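Local coordinates for carboxylesterase SOBER1 (Arabidopsis thaliana, PDB 6AVV), which hydrolyses short-chain acyl esters and phosphatidylcholine, and restrains the plant hypersensitive response set off by the bacterial effector AvrBsT, at residues P66-S71 against M164-A169; R5-W10 against E100-C105; T114-L119 against V135-S140; Y121-G126 against P146-K151; E22-Q27 against A36-P41. All coordinates share one frame; numbering follows the deposited sequence. Where two conformers were deposited one is given.

Contact 1: residues P66-S71 against M164-A169; sequences PFKVGS and MVLFEA
Phe67 N donates to Met164 O over 2.8 Å, and the answering bond, Leu166 N to Phe67 O at 2.9 Å, meets its acceptor almost head-on (C=O...N angle 172°). Together they pair Phe67 with Val165 in a single beta bridge. Leu166, the N-cap residue, forks over the same backbone: CD1 lies 3.5 Å from Phe67 O, CD2 4.0 Å from Lys68 CB. With its CG anti to the backbone N (chi1 -168°), the Phe67 ring brings its edge to the helix start, CD2 being 3.9 Å from Ala169 CB, while Ser71 CB lies over one face, toward the rim. Val69 CG2 packs 3.5 Å from Glu168 O and 3.7 Å from Glu168 CG. Lys68 to Ser71 form a type II turn, braced by a bond from Lys68 N to Ser71 OG. Val165 touches His194, and Asp162 OD1 accepts from Met164 N and Val165 N; both partners are catalytic by similarity. The contact thus joins the loop between strand 54-57 and helix 75-94 to the first turn of helix 167-171.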
# COMPACT_ATOMS: atom_id res chain seq x y z
N PRO A 66 11.32 13.93 5.50
CA PRO A 66 10.11 13.34 6.08
C PRO A 66 8.82 13.92 5.52
O PRO A 66 8.78 15.07 5.08
CB PRO A 66 10.24 13.65 7.57
CG PRO A 66 11.72 13.72 7.80
CD PRO A 66 12.26 14.38 6.55
N PHE A 67 7.78 13.10 5.53
CA PHE A 67 6.49 13.49 5.01
C PHE A 67 5.60 13.94 6.15
O PHE A 67 5.31 13.16 7.07
CB PHE A 67 5.84 12.32 4.27
CG PHE A 67 4.65 12.73 3.47
CD1 PHE A 67 4.79 13.07 2.13
CD2 PHE A 67 3.40 12.84 4.05
CE1 PHE A 67 3.69 13.48 1.38
CE2 PHE A 67 2.30 13.23 3.31
CZ PHE A 67 2.45 13.56 1.98
N LYS A 68 5.15 15.20 6.08
CA LYS A 68 4.27 15.82 7.05
C LYS A 68 2.91 16.06 6.42
O LYS A 68 2.76 16.03 5.19
CB LYS A 68 4.85 17.16 7.53
CG LYS A 68 6.35 17.27 7.46
CD LYS A 68 6.79 18.74 7.42
CE LYS A 68 7.93 18.96 6.44
NZ LYS A 68 8.14 20.40 6.10
N VAL A 69 1.92 16.34 7.26
CA VAL A 69 0.66 16.87 6.75
C VAL A 69 0.97 18.14 5.98
O VAL A 69 1.61 19.06 6.49
CB VAL A 69 -0.33 17.12 7.89
CG1 VAL A 69 -1.54 17.90 7.37
CG2 VAL A 69 -0.77 15.81 8.50
N GLY A 70 0.53 18.19 4.72
CA GLY A 70 0.82 19.32 3.87
C GLY A 70 2.08 19.21 3.05
O GLY A 70 2.39 20.13 2.29
N SER A 71 2.82 18.11 3.17
CA SER A 71 4.02 17.95 2.36
C SER A 71 3.64 17.90 0.88
O SER A 71 2.57 17.39 0.53
CB SER A 71 4.79 16.69 2.74
OG SER A 71 5.60 16.90 3.89
N MET A 164 9.43 9.77 10.12
CA MET A 164 9.74 9.72 8.70
C MET A 164 8.50 10.03 7.87
O MET A 164 8.54 10.86 6.96
CB MET A 164 10.27 8.33 8.32
CG MET A 164 11.69 8.06 8.79
SD MET A 164 12.86 9.03 7.84
CE MET A 164 12.87 8.05 6.33
N VAL A 165 7.40 9.36 8.19
CA VAL A 165 6.08 9.72 7.71
C VAL A 165 5.26 9.95 8.96
O VAL A 165 4.91 9.00 9.67
CB VAL A 165 5.48 8.62 6.82
CG1 VAL A 165 4.09 9.04 6.37
CG2 VAL A 165 6.40 8.41 5.63
N LEU A 166 5.00 11.22 9.27
CA LEU A 166 4.44 11.55 10.57
C LEU A 166 3.13 10.82 10.79
O LEU A 166 2.32 10.66 9.86
CB LEU A 166 4.22 13.07 10.70
CG LEU A 166 5.46 13.87 11.13
CD1 LEU A 166 6.71 13.58 10.28
CD2 LEU A 166 5.17 15.36 11.11
N PHE A 167 2.93 10.34 12.02
CA PHE A 167 1.67 9.70 12.39
C PHE A 167 0.48 10.57 11.99
O PHE A 167 -0.53 10.07 11.50
CB PHE A 167 1.67 9.43 13.90
CG PHE A 167 0.46 8.68 14.39
CD1 PHE A 167 0.28 7.34 14.11
CD2 PHE A 167 -0.49 9.32 15.18
CE1 PHE A 167 -0.81 6.65 14.58
CE2 PHE A 167 -1.59 8.64 15.65
CZ PHE A 167 -1.76 7.31 15.36
N GLU A 168 0.61 11.89 12.17
CA GLU A 168 -0.42 12.85 11.77
C GLU A 168 -0.77 12.72 10.29
O GLU A 168 -1.94 12.88 9.90
CB GLU A 168 0.08 14.26 12.09
CG GLU A 168 -0.97 15.34 12.15
CD GLU A 168 -0.35 16.69 12.47
OE1 GLU A 168 0.72 17.01 11.91
OE2 GLU A 168 -0.93 17.44 13.30
N ALA A 169 0.22 12.44 9.44
CA ALA A 169 -0.06 12.25 8.02
C ALA A 169 -0.81 10.95 7.77
O ALA A 169 -1.65 10.88 6.86
CB ALA A 169 1.24 12.28 7.22
O HOH W 1 2.30 17.15 9.98

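Contact 2: residues R5-W10 against E100-C105; sequences RTFILW and ENVFIC
Trp10 has Cys105 O over one face, 4.1 Å above the ring plane and offset toward the rim, and its six-membered ring presses CE3 to 3.4 Å from Cys105 CB. The thiol stands obliquely, Cys105 SG 5.2 Å from that ring's centroid. Val102 CG1 reaches the edge of the Phe7 ring, 4.1 Å from Phe7 CD2, and Phe7 O lies at the edge of Phe103, whose CE1 is 4.1 Å from Thr6 CG2. The two strands are adjacent and parallel in the alpha/beta hydrolase sheet, and strand 102-107 runs on to the elbow that carries Ser108, the nucleophile by similarity. The backbone ladder alternates in the parallel manner: Phe7 N to Asn101 O, Phe103 N to Phe7 O, Leu9 N to Phe103 O (2.8 Å), and Cys105 N to Leu9 O. Phe7, Leu9, Val102 and Ile104 share the face toward helix 75-94; Ile8, Trp10, Phe103 and Cys105 share that toward helix 198-212. Where the strands begin, a water bridges Arg5 O and Asn101 ND2, while the Arg5 guanidinium turns off to a salt bridge with Glu92.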
# COMPACT_ATOMS: atom_id res chain seq x y z
N ARG A 5 -7.41 -19.77 -4.75
CA ARG A 5 -6.12 -19.11 -4.93
C ARG A 5 -6.16 -17.71 -4.32
O ARG A 5 -7.06 -16.92 -4.61
CB ARG A 5 -5.78 -19.02 -6.41
CG ARG A 5 -4.46 -18.35 -6.69
CD ARG A 5 -4.11 -18.38 -8.16
NE ARG A 5 -2.89 -17.65 -8.45
CZ ARG A 5 -1.68 -18.19 -8.46
NH1 ARG A 5 -1.52 -19.48 -8.21
NH2 ARG A 5 -0.62 -17.44 -8.74
N THR A 6 -5.17 -17.41 -3.49
CA THR A 6 -5.00 -16.09 -2.90
C THR A 6 -3.72 -15.48 -3.46
O THR A 6 -2.72 -16.18 -3.61
CB THR A 6 -4.92 -16.16 -1.37
OG1 THR A 6 -6.12 -16.75 -0.86
CG2 THR A 6 -4.75 -14.78 -0.77
N PHE A 7 -3.77 -14.19 -3.78
CA PHE A 7 -2.63 -13.49 -4.36
C PHE A 7 -2.33 -12.27 -3.52
O PHE A 7 -3.23 -11.47 -3.24
CB PHE A 7 -2.93 -13.07 -5.79
CG PHE A 7 -1.82 -12.31 -6.45
CD1 PHE A 7 -0.68 -12.96 -6.89
CD2 PHE A 7 -1.93 -10.94 -6.64
CE1 PHE A 7 0.33 -12.26 -7.50
CE2 PHE A 7 -0.91 -10.24 -7.27
CZ PHE A 7 0.22 -10.91 -7.69
N ILE A 8 -1.07 -12.12 -3.10
CA ILE A 8 -0.65 -11.00 -2.28
C ILE A 8 0.48 -10.29 -3.00
O ILE A 8 1.55 -10.89 -3.24
CB ILE A 8 -0.20 -11.46 -0.88
CG1 ILE A 8 -1.33 -12.23 -0.19
CG2 ILE A 8 0.18 -10.26 -0.05
CD1 ILE A 8 -0.94 -12.76 1.15
N LEU A 9 0.24 -9.04 -3.37
CA LEU A 9 1.24 -8.19 -4.00
C LEU A 9 1.82 -7.30 -2.92
O LEU A 9 1.08 -6.59 -2.25
CB LEU A 9 0.63 -7.34 -5.11
CG LEU A 9 1.56 -6.42 -5.89
CD1 LEU A 9 2.56 -7.26 -6.64
CD2 LEU A 9 0.76 -5.52 -6.83
N TRP A 10 3.13 -7.34 -2.74
CA TRP A 10 3.79 -6.52 -1.74
C TRP A 10 4.67 -5.49 -2.43
O TRP A 10 5.54 -5.85 -3.23
CB TRP A 10 4.62 -7.37 -0.79
CG TRP A 10 5.20 -6.54 0.32
CD1 TRP A 10 6.29 -5.73 0.25
CD2 TRP A 10 4.70 -6.44 1.65
NE1 TRP A 10 6.49 -5.12 1.46
CE2 TRP A 10 5.54 -5.54 2.34
CE3 TRP A 10 3.64 -7.03 2.34
CZ2 TRP A 10 5.34 -5.20 3.68
CZ3 TRP A 10 3.44 -6.70 3.68
CH2 TRP A 10 4.29 -5.80 4.33
N GLU A 100 -11.58 -10.67 -5.31
CA GLU A 100 -11.69 -10.56 -3.86
C GLU A 100 -10.67 -11.41 -3.12
O GLU A 100 -10.61 -11.35 -1.89
CB GLU A 100 -13.11 -10.93 -3.42
CG GLU A 100 -14.20 -10.16 -4.15
CD GLU A 100 -15.34 -9.72 -3.23
OE1 GLU A 100 -15.11 -8.83 -2.38
OE2 GLU A 100 -16.46 -10.26 -3.36
N ASN A 101 -9.88 -12.21 -3.84
CA ASN A 101 -8.77 -12.95 -3.26
C ASN A 101 -7.43 -12.27 -3.53
O ASN A 101 -6.38 -12.88 -3.30
CB ASN A 101 -8.76 -14.38 -3.81
CG ASN A 101 -10.01 -15.16 -3.42
OD1 ASN A 101 -10.67 -14.84 -2.45
ND2 ASN A 101 -10.32 -16.20 -4.19
N VAL A 102 -7.46 -11.05 -4.04
CA VAL A 102 -6.26 -10.26 -4.32
C VAL A 102 -6.07 -9.24 -3.21
O VAL A 102 -6.99 -8.48 -2.87
CB VAL A 102 -6.36 -9.56 -5.68
CG1 VAL A 102 -5.20 -8.58 -5.88
CG2 VAL A 102 -6.42 -10.57 -6.81
N PHE A 103 -4.87 -9.20 -2.65
CA PHE A 103 -4.53 -8.26 -1.60
C PHE A 103 -3.27 -7.52 -2.01
O PHE A 103 -2.32 -8.13 -2.51
CB PHE A 103 -4.31 -8.95 -0.26
CG PHE A 103 -5.53 -9.64 0.24
CD1 PHE A 103 -5.85 -10.91 -0.21
CD2 PHE A 103 -6.38 -9.00 1.13
CE1 PHE A 103 -7.00 -11.55 0.23
CE2 PHE A 103 -7.54 -9.64 1.57
CZ PHE A 103 -7.84 -10.92 1.13
N ILE A 104 -3.28 -6.21 -1.81
CA ILE A 104 -2.14 -5.34 -2.09
C ILE A 104 -1.66 -4.78 -0.76
O ILE A 104 -2.46 -4.21 -0.01
CB ILE A 104 -2.52 -4.20 -3.06
CG1 ILE A 104 -3.48 -4.70 -4.14
CG2 ILE A 104 -1.28 -3.56 -3.66
CD1 ILE A 104 -2.94 -5.83 -4.95
N CYS A 105 -0.37 -4.92 -0.48
CA CYS A 105 0.23 -4.41 0.74
C CYS A 105 1.48 -3.63 0.38
O CYS A 105 2.13 -3.91 -0.63
CB CYS A 105 0.64 -5.50 1.71
SG CYS A 105 -0.58 -6.80 1.92
O HOH W 2 -9.21 -17.04 -6.49

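Contact 3: residues T114-L119 against V135-S140; sequences TLASVL and VPFTSS
Phe137 drives the end of its ring into the helix at Ala116: CE2 comes 3.3 Å from Ala116 CB and 3.5 Å from its CA, a tight fit against a residue with little side chain to interpose. The approach is oblique to the ring. Leu119 CD1 meets the same ring at its edge, 4.4 Å from Phe137 CZ. The chi1 of Phe137, 30°, is off a staggered position, which probably costs some torsional strain. Pro136 makes the next step of the packing, its CG standing over one face of Phe137 near the rim and also touching Ala116 CB at 4.0 Å. Further toward the start of the helix segment, Leu115 extends beside Val135, both side chains pointing the same way, with Leu115 CD1 4.2 Å from Val135 CB and equally far from Pro136 CD. Everything that meets across the contact is apolar. Helix 109-119, which follows the Ser108 elbow, is thereby joined to the loop between strands 127-131 and 154-159. Helix 75-94 borders this packing through Val78 and Val82, which touch Pro136 and Ala116, and helix 173-179 through Phe176 and Leu177, which touch Val135 and Leu119.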
# COMPACT_ATOMS: atom_id res chain seq x y z
N THR A 114 0.09 1.46 -2.69
CA THR A 114 -0.99 0.53 -2.41
C THR A 114 -2.32 1.25 -2.37
O THR A 114 -3.28 0.84 -3.02
CB THR A 114 -0.75 -0.18 -1.07
OG1 THR A 114 0.29 -1.15 -1.23
CG2 THR A 114 -2.00 -0.92 -0.64
N LEU A 115 -2.38 2.34 -1.60
CA LEU A 115 -3.61 3.11 -1.48
C LEU A 115 -4.08 3.58 -2.85
O LEU A 115 -5.24 3.37 -3.23
CB LEU A 115 -3.34 4.30 -0.56
CG LEU A 115 -4.33 4.90 0.43
CD1 LEU A 115 -4.53 6.38 0.12
CD2 LEU A 115 -5.62 4.12 0.54
N ALA A 116 -3.19 4.22 -3.61
CA ALA A 116 -3.57 4.74 -4.92
C ALA A 116 -4.01 3.63 -5.85
O ALA A 116 -4.99 3.78 -6.59
CB ALA A 116 -2.39 5.50 -5.53
N SER A 117 -3.31 2.50 -5.83
CA SER A 117 -3.61 1.42 -6.76
C SER A 117 -4.96 0.79 -6.47
O SER A 117 -5.72 0.49 -7.40
CB SER A 117 -2.51 0.36 -6.67
OG SER A 117 -1.30 0.91 -7.15
N VAL A 118 -5.27 0.58 -5.20
CA VAL A 118 -6.54 -0.05 -4.85
C VAL A 118 -7.71 0.86 -5.20
O VAL A 118 -8.71 0.42 -5.78
CB VAL A 118 -6.55 -0.44 -3.37
CG1 VAL A 118 -7.97 -0.75 -2.91
CG2 VAL A 118 -5.63 -1.63 -3.13
N LEU A 119 -7.60 2.14 -4.84
CA LEU A 119 -8.73 3.05 -4.99
C LEU A 119 -9.02 3.40 -6.44
O LEU A 119 -10.10 3.91 -6.74
CB LEU A 119 -8.46 4.33 -4.20
CG LEU A 119 -8.34 4.12 -2.70
CD1 LEU A 119 -8.01 5.44 -2.02
CD2 LEU A 119 -9.61 3.50 -2.13
N VAL A 135 -1.20 9.57 1.88
CA VAL A 135 -2.11 9.70 0.75
C VAL A 135 -1.39 10.49 -0.33
O VAL A 135 -0.91 11.61 -0.06
CB VAL A 135 -3.47 10.30 1.14
CG1 VAL A 135 -3.52 10.72 2.59
CG2 VAL A 135 -3.97 11.35 0.17
N PRO A 136 -1.16 9.90 -1.53
CA PRO A 136 -0.24 10.49 -2.50
C PRO A 136 -0.92 11.32 -3.58
O PRO A 136 -0.29 11.60 -4.61
CB PRO A 136 0.44 9.26 -3.10
CG PRO A 136 -0.67 8.26 -3.12
CD PRO A 136 -1.50 8.51 -1.88
N PHE A 137 -2.18 11.69 -3.36
CA PHE A 137 -2.90 12.59 -4.26
C PHE A 137 -3.83 13.46 -3.43
O PHE A 137 -4.01 13.25 -2.24
CB PHE A 137 -3.69 11.84 -5.35
CG PHE A 137 -4.19 10.47 -4.95
CD1 PHE A 137 -5.09 10.33 -3.90
CD2 PHE A 137 -3.91 9.37 -5.74
CE1 PHE A 137 -5.58 9.08 -3.55
CE2 PHE A 137 -4.42 8.12 -5.42
CZ PHE A 137 -5.27 7.97 -4.33
N THR A 138 -4.43 14.47 -4.08
CA THR A 138 -5.38 15.34 -3.39
C THR A 138 -6.80 14.83 -3.58
O THR A 138 -7.05 13.88 -4.33
CB THR A 138 -5.27 16.78 -3.87
OG1 THR A 138 -5.71 16.87 -5.23
CG2 THR A 138 -3.84 17.27 -3.77
N SER A 139 -7.75 15.50 -2.92
CA SER A 139 -9.15 15.09 -2.98
C SER A 139 -9.73 15.20 -4.38
O SER A 139 -10.79 14.62 -4.64
CB SER A 139 -9.98 15.91 -1.99
OG SER A 139 -9.89 17.30 -2.27
N SER A 140 -9.06 15.92 -5.29
CA SER A 140 -9.53 16.03 -6.67
C SER A 140 -9.60 14.68 -7.37
O SER A 140 -10.34 14.55 -8.35
CB SER A 140 -8.61 16.97 -7.45
OG SER A 140 -8.57 18.25 -6.86

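Contact 4: residues Y121-G126 against P146-K151; sequences YPKTLG and PEEAKK
Thr124 and Glu148 cross at about a right angle, and each uses both backbone and side chain to hold the other. Thr124 OG1 gives its proton to Glu148 O at 2.7 Å, coming well to the flank of the carbonyl (C=O...O angle 118°) and tilted from its plane. Lys151 N reaches that oxygen from the opposite face, closing the local 3-10 turn, so two donors grip one acceptor. In return the Glu148 chain, extended beyond CG, reaches across to residues 121-126 and presents its carboxylate to the backbone: Thr124 N donates to Glu148 OE1 at 3.1 Å, nearly straight (167°), on the anti side and 26° out of the carboxylate plane. On the way Glu148 CB passes 3.4 Å from Pro122 O. The threonine methyl CG2 turns instead to the Lys151 backbone, 3.8 Å from its carbonyl carbon. Pro146 lays its ring against the Tyr121 end of 121-126, CG 3.5 Å from Tyr121 O, and Ala149 CB presses on that oxygen at 3.1 Å. The Tyr121 ring points the other way, to a hydrogen bond with Asp90 and an edge-to-face contact with His86. The contact joins the loops that lead into strands 127-131 and 154-159 of the alpha/beta hydrolase sheet, away from the catalytic residues.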
# COMPACT_ATOMS: atom_id res chain seq x y z
N TYR A 121 -8.55 0.98 -8.89
CA TYR A 121 -8.77 -0.25 -9.64
C TYR A 121 -10.26 -0.43 -9.94
O TYR A 121 -11.10 -0.19 -9.07
CB TYR A 121 -8.23 -1.46 -8.88
CG TYR A 121 -8.02 -2.63 -9.81
CD1 TYR A 121 -8.85 -3.74 -9.75
CD2 TYR A 121 -7.04 -2.59 -10.78
CE1 TYR A 121 -8.70 -4.79 -10.62
CE2 TYR A 121 -6.87 -3.64 -11.67
CZ TYR A 121 -7.71 -4.74 -11.59
OH TYR A 121 -7.56 -5.80 -12.46
N PRO A 122 -10.61 -0.86 -11.15
CA PRO A 122 -12.03 -0.91 -11.53
C PRO A 122 -12.86 -1.95 -10.79
O PRO A 122 -14.10 -1.87 -10.84
CB PRO A 122 -11.99 -1.23 -13.03
CG PRO A 122 -10.61 -0.80 -13.47
CD PRO A 122 -9.72 -1.09 -12.30
N LYS A 123 -12.23 -2.92 -10.12
CA LYS A 123 -12.92 -3.98 -9.41
C LYS A 123 -12.61 -3.92 -7.92
O LYS A 123 -11.55 -3.43 -7.51
CB LYS A 123 -12.54 -5.35 -9.98
CG LYS A 123 -12.90 -5.49 -11.45
CD LYS A 123 -12.42 -6.80 -12.03
CE LYS A 123 -12.75 -6.86 -13.50
NZ LYS A 123 -12.29 -8.14 -14.11
N THR A 124 -13.55 -4.42 -7.13
CA THR A 124 -13.32 -4.61 -5.70
C THR A 124 -12.28 -5.70 -5.51
O THR A 124 -12.37 -6.77 -6.10
CB THR A 124 -14.61 -5.05 -5.01
OG1 THR A 124 -15.67 -4.15 -5.35
CG2 THR A 124 -14.42 -5.09 -3.51
N LEU A 125 -11.31 -5.43 -4.65
CA LEU A 125 -10.26 -6.40 -4.36
C LEU A 125 -10.46 -6.93 -2.94
O LEU A 125 -11.34 -6.48 -2.20
CB LEU A 125 -8.88 -5.77 -4.56
CG LEU A 125 -8.59 -5.25 -5.97
CD1 LEU A 125 -7.26 -4.50 -5.99
CD2 LEU A 125 -8.59 -6.38 -6.99
N GLY A 126 -9.62 -7.90 -2.55
CA GLY A 126 -9.70 -8.41 -1.20
C GLY A 126 -9.37 -7.35 -0.17
O GLY A 126 -10.01 -7.25 0.88
N PRO A 146 -13.23 4.27 -9.17
CA PRO A 146 -14.32 3.44 -9.68
C PRO A 146 -15.27 3.00 -8.58
O PRO A 146 -14.91 2.88 -7.41
CB PRO A 146 -13.59 2.24 -10.29
CG PRO A 146 -12.24 2.76 -10.64
CD PRO A 146 -11.91 3.74 -9.53
N GLU A 147 -16.53 2.78 -8.98
CA GLU A 147 -17.56 2.42 -8.01
C GLU A 147 -17.16 1.21 -7.17
O GLU A 147 -17.34 1.20 -5.94
CB GLU A 147 -18.87 2.16 -8.75
CG GLU A 147 -20.00 1.76 -7.83
CD GLU A 147 -21.30 1.48 -8.56
OE1 GLU A 147 -21.39 1.81 -9.77
OE2 GLU A 147 -22.22 0.94 -7.93
N GLU A 148 -16.63 0.16 -7.81
CA GLU A 148 -16.31 -1.06 -7.07
C GLU A 148 -15.09 -0.87 -6.18
O GLU A 148 -14.96 -1.57 -5.17
CB GLU A 148 -16.07 -2.22 -8.03
CG GLU A 148 -17.31 -2.86 -8.61
CD GLU A 148 -16.98 -4.21 -9.27
OE1 GLU A 148 -16.15 -4.98 -8.72
OE2 GLU A 148 -17.56 -4.49 -10.34
N ALA A 149 -14.19 0.05 -6.54
CA ALA A 149 -12.98 0.25 -5.75
C ALA A 149 -13.30 0.75 -4.35
O ALA A 149 -12.60 0.43 -3.39
CB ALA A 149 -12.04 1.23 -6.46
N LYS A 150 -14.36 1.55 -4.22
CA LYS A 150 -14.69 2.07 -2.90
C LYS A 150 -15.14 0.99 -1.93
O LYS A 150 -15.19 1.25 -0.72
CB LYS A 150 -15.78 3.13 -3.04
CG LYS A 150 -15.34 4.29 -3.92
CD LYS A 150 -16.49 5.26 -4.09
CE LYS A 150 -16.03 6.53 -4.76
NZ LYS A 150 -17.17 7.49 -4.83
N LYS A 151 -15.44 -0.21 -2.42
CA LYS A 151 -15.80 -1.32 -1.54
C LYS A 151 -14.62 -2.15 -1.07
O LYS A 151 -14.79 -3.02 -0.22
CB LYS A 151 -16.82 -2.23 -2.25
CG LYS A 151 -18.02 -1.45 -2.79
CD LYS A 151 -19.00 -2.35 -3.52
CE LYS A 151 -19.99 -1.53 -4.32
NZ LYS A 151 -21.22 -2.30 -4.64

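Contact 5: residues E22-Q27 against A36-P41; sequences EPIQTQ and ASWLFP
Two CH-pi contacts carry the packing of Glu22 and Gln25 on Phe40 and Trp38. Glu22 CA sits squarely over the Phe40 ring, 3.6 Å from the centroid and 3° off the normal, with Glu22 CG 3.5 Å from Phe40 CD2. Gln25 CB covers a face of Trp38, 3.6 Å from the centroid of the five-membered ring. Apolar contacts fill in beside them: Ile24 CB approaches Phe40 CE1 at 4.2 Å, and its CG2 lies near Trp38 CZ3. Polar groups hold these pieces in place. Gln25 takes a chi1 of 71°, with CG between the backbone N and the carbonyl carbon, and the chain returns its amide to Glu22 O, where Gln25 NE2 donates at 3.0 Å. It arrives above the carbonyl plane, while Gln25 N binds the same oxygen from the other face. A water bridges the two segments, accepting from Phe40 N at 2.9 Å and donating to Glu22 OE2 at 2.8 Å; a second links Gln25 NE2 and Trp38 O weakly. The contact lays the turns between helices 18-21 and 31-34 on strand 37-39, an outermost strand of the parallel sheet, next to 7-11, with Phe40, just past the strand, meeting Trp10, and Trp38 touching Ile8.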
# COMPACT_ATOMS: atom_id res chain seq x y z
N GLU A 22 11.01 -10.26 0.12
CA GLU A 22 10.34 -11.55 -0.04
C GLU A 22 10.29 -12.38 1.25
O GLU A 22 9.29 -13.08 1.46
CB GLU A 22 11.01 -12.35 -1.16
CG GLU A 22 10.63 -11.79 -2.53
CD GLU A 22 11.34 -12.45 -3.68
OE1 GLU A 22 12.42 -13.03 -3.46
OE2 GLU A 22 10.82 -12.36 -4.81
N PRO A 23 11.28 -12.33 2.15
CA PRO A 23 11.15 -13.12 3.39
C PRO A 23 10.00 -12.71 4.29
O PRO A 23 9.68 -13.45 5.23
CB PRO A 23 12.50 -12.90 4.08
CG PRO A 23 13.45 -12.69 2.94
CD PRO A 23 12.66 -11.84 1.98
N ILE A 24 9.37 -11.55 4.05
CA ILE A 24 8.14 -11.21 4.77
C ILE A 24 7.15 -12.36 4.71
O ILE A 24 6.45 -12.64 5.69
CB ILE A 24 7.53 -9.92 4.19
CG1 ILE A 24 8.31 -8.71 4.67
CG2 ILE A 24 6.06 -9.79 4.58
CD1 ILE A 24 7.87 -7.44 4.01
N GLN A 25 7.09 -13.06 3.57
CA GLN A 25 6.08 -14.10 3.42
C GLN A 25 6.27 -15.22 4.44
O GLN A 25 5.30 -15.87 4.82
CB GLN A 25 6.09 -14.64 2.00
CG GLN A 25 7.29 -15.48 1.64
CD GLN A 25 7.38 -15.75 0.14
OE1 GLN A 25 6.78 -16.70 -0.37
NE2 GLN A 25 8.12 -14.90 -0.57
N THR A 26 7.50 -15.44 4.91
CA THR A 26 7.72 -16.49 5.90
C THR A 26 7.15 -16.14 7.26
O THR A 26 7.09 -17.02 8.12
CB THR A 26 9.21 -16.81 6.06
OG1 THR A 26 9.88 -15.75 6.74
CG2 THR A 26 9.85 -17.05 4.70
N GLN A 27 6.75 -14.88 7.49
CA GLN A 27 6.12 -14.50 8.74
C GLN A 27 4.62 -14.80 8.74
O GLN A 27 3.99 -14.72 9.81
CB GLN A 27 6.35 -13.02 9.03
CG GLN A 27 7.81 -12.67 9.25
CD GLN A 27 8.45 -13.58 10.28
OE1 GLN A 27 8.02 -13.64 11.43
NE2 GLN A 27 9.48 -14.31 9.86
N ALA A 36 -1.01 -19.04 -0.07
CA ALA A 36 -1.14 -17.89 -0.94
C ALA A 36 0.07 -17.73 -1.86
O ALA A 36 1.19 -18.13 -1.54
CB ALA A 36 -1.31 -16.61 -0.11
N SER A 37 -0.18 -17.12 -3.02
CA SER A 37 0.84 -16.78 -3.99
C SER A 37 1.26 -15.33 -3.78
O SER A 37 0.41 -14.44 -3.77
CB SER A 37 0.33 -16.97 -5.42
OG SER A 37 -0.53 -18.10 -5.52
N TRP A 38 2.56 -15.10 -3.62
CA TRP A 38 3.08 -13.77 -3.34
C TRP A 38 3.85 -13.24 -4.54
O TRP A 38 4.47 -13.99 -5.30
CB TRP A 38 4.02 -13.76 -2.14
CG TRP A 38 3.44 -14.13 -0.83
CD1 TRP A 38 3.04 -15.37 -0.42
CD2 TRP A 38 3.21 -13.25 0.28
NE1 TRP A 38 2.58 -15.32 0.86
CE2 TRP A 38 2.67 -14.03 1.32
CE3 TRP A 38 3.44 -11.89 0.50
CZ2 TRP A 38 2.33 -13.49 2.56
CZ3 TRP A 38 3.10 -11.35 1.73
CH2 TRP A 38 2.56 -12.15 2.75
N LEU A 39 3.85 -11.92 -4.69
CA LEU A 39 4.67 -11.26 -5.70
C LEU A 39 5.29 -10.02 -5.07
O LEU A 39 4.58 -9.20 -4.48
CB LEU A 39 3.84 -10.88 -6.93
CG LEU A 39 4.53 -10.80 -8.30
CD1 LEU A 39 4.37 -9.43 -8.94
CD2 LEU A 39 5.99 -11.22 -8.27
N PHE A 40 6.61 -9.89 -5.21
CA PHE A 40 7.37 -8.77 -4.66
C PHE A 40 8.10 -8.09 -5.81
O PHE A 40 9.28 -8.36 -6.06
CB PHE A 40 8.38 -9.25 -3.61
CG PHE A 40 7.78 -9.75 -2.33
CD1 PHE A 40 7.77 -8.95 -1.20
CD2 PHE A 40 7.23 -11.03 -2.25
CE1 PHE A 40 7.23 -9.40 -0.00
CE2 PHE A 40 6.69 -11.48 -1.05
CZ PHE A 40 6.69 -10.67 0.06
N PRO A 41 7.43 -7.19 -6.53
CA PRO A 41 8.08 -6.51 -7.66
C PRO A 41 9.08 -5.48 -7.18
O PRO A 41 9.11 -5.08 -6.01
CB PRO A 41 6.92 -5.86 -8.40
CG PRO A 41 5.93 -5.57 -7.30
CD PRO A 41 6.04 -6.76 -6.36
O HOH W 3 8.26 -12.14 -5.82
O HOH W 4 6.77 -14.64 -3.48

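How the contacts relate
Contacts 2 and 3 are the buried ones, contact 5 lies at the surface, and contacts 1 and 4 are partly buried. Contacts 2 and 5 share the sheet, since strands 7-11 and 37-39 are neighbours and Thr6 and Ile8 bond to Ser37. Contact 2 abuts contact 3 where Cys105 and Ile104 meet Thr114, and contact 3 abuts contact 4 where Leu119 lies on Pro146 and Ala149. The chemistry follows place: a backbone ladder in the sheet, purely apolar packing between helix and loop, a single backbone bridge in contact 1, side-chain-to-backbone bonds in contact 4, and waters with CH-pi contacts at the edge strand. Contact 1 lies about 27 Å from contact 2 between centres.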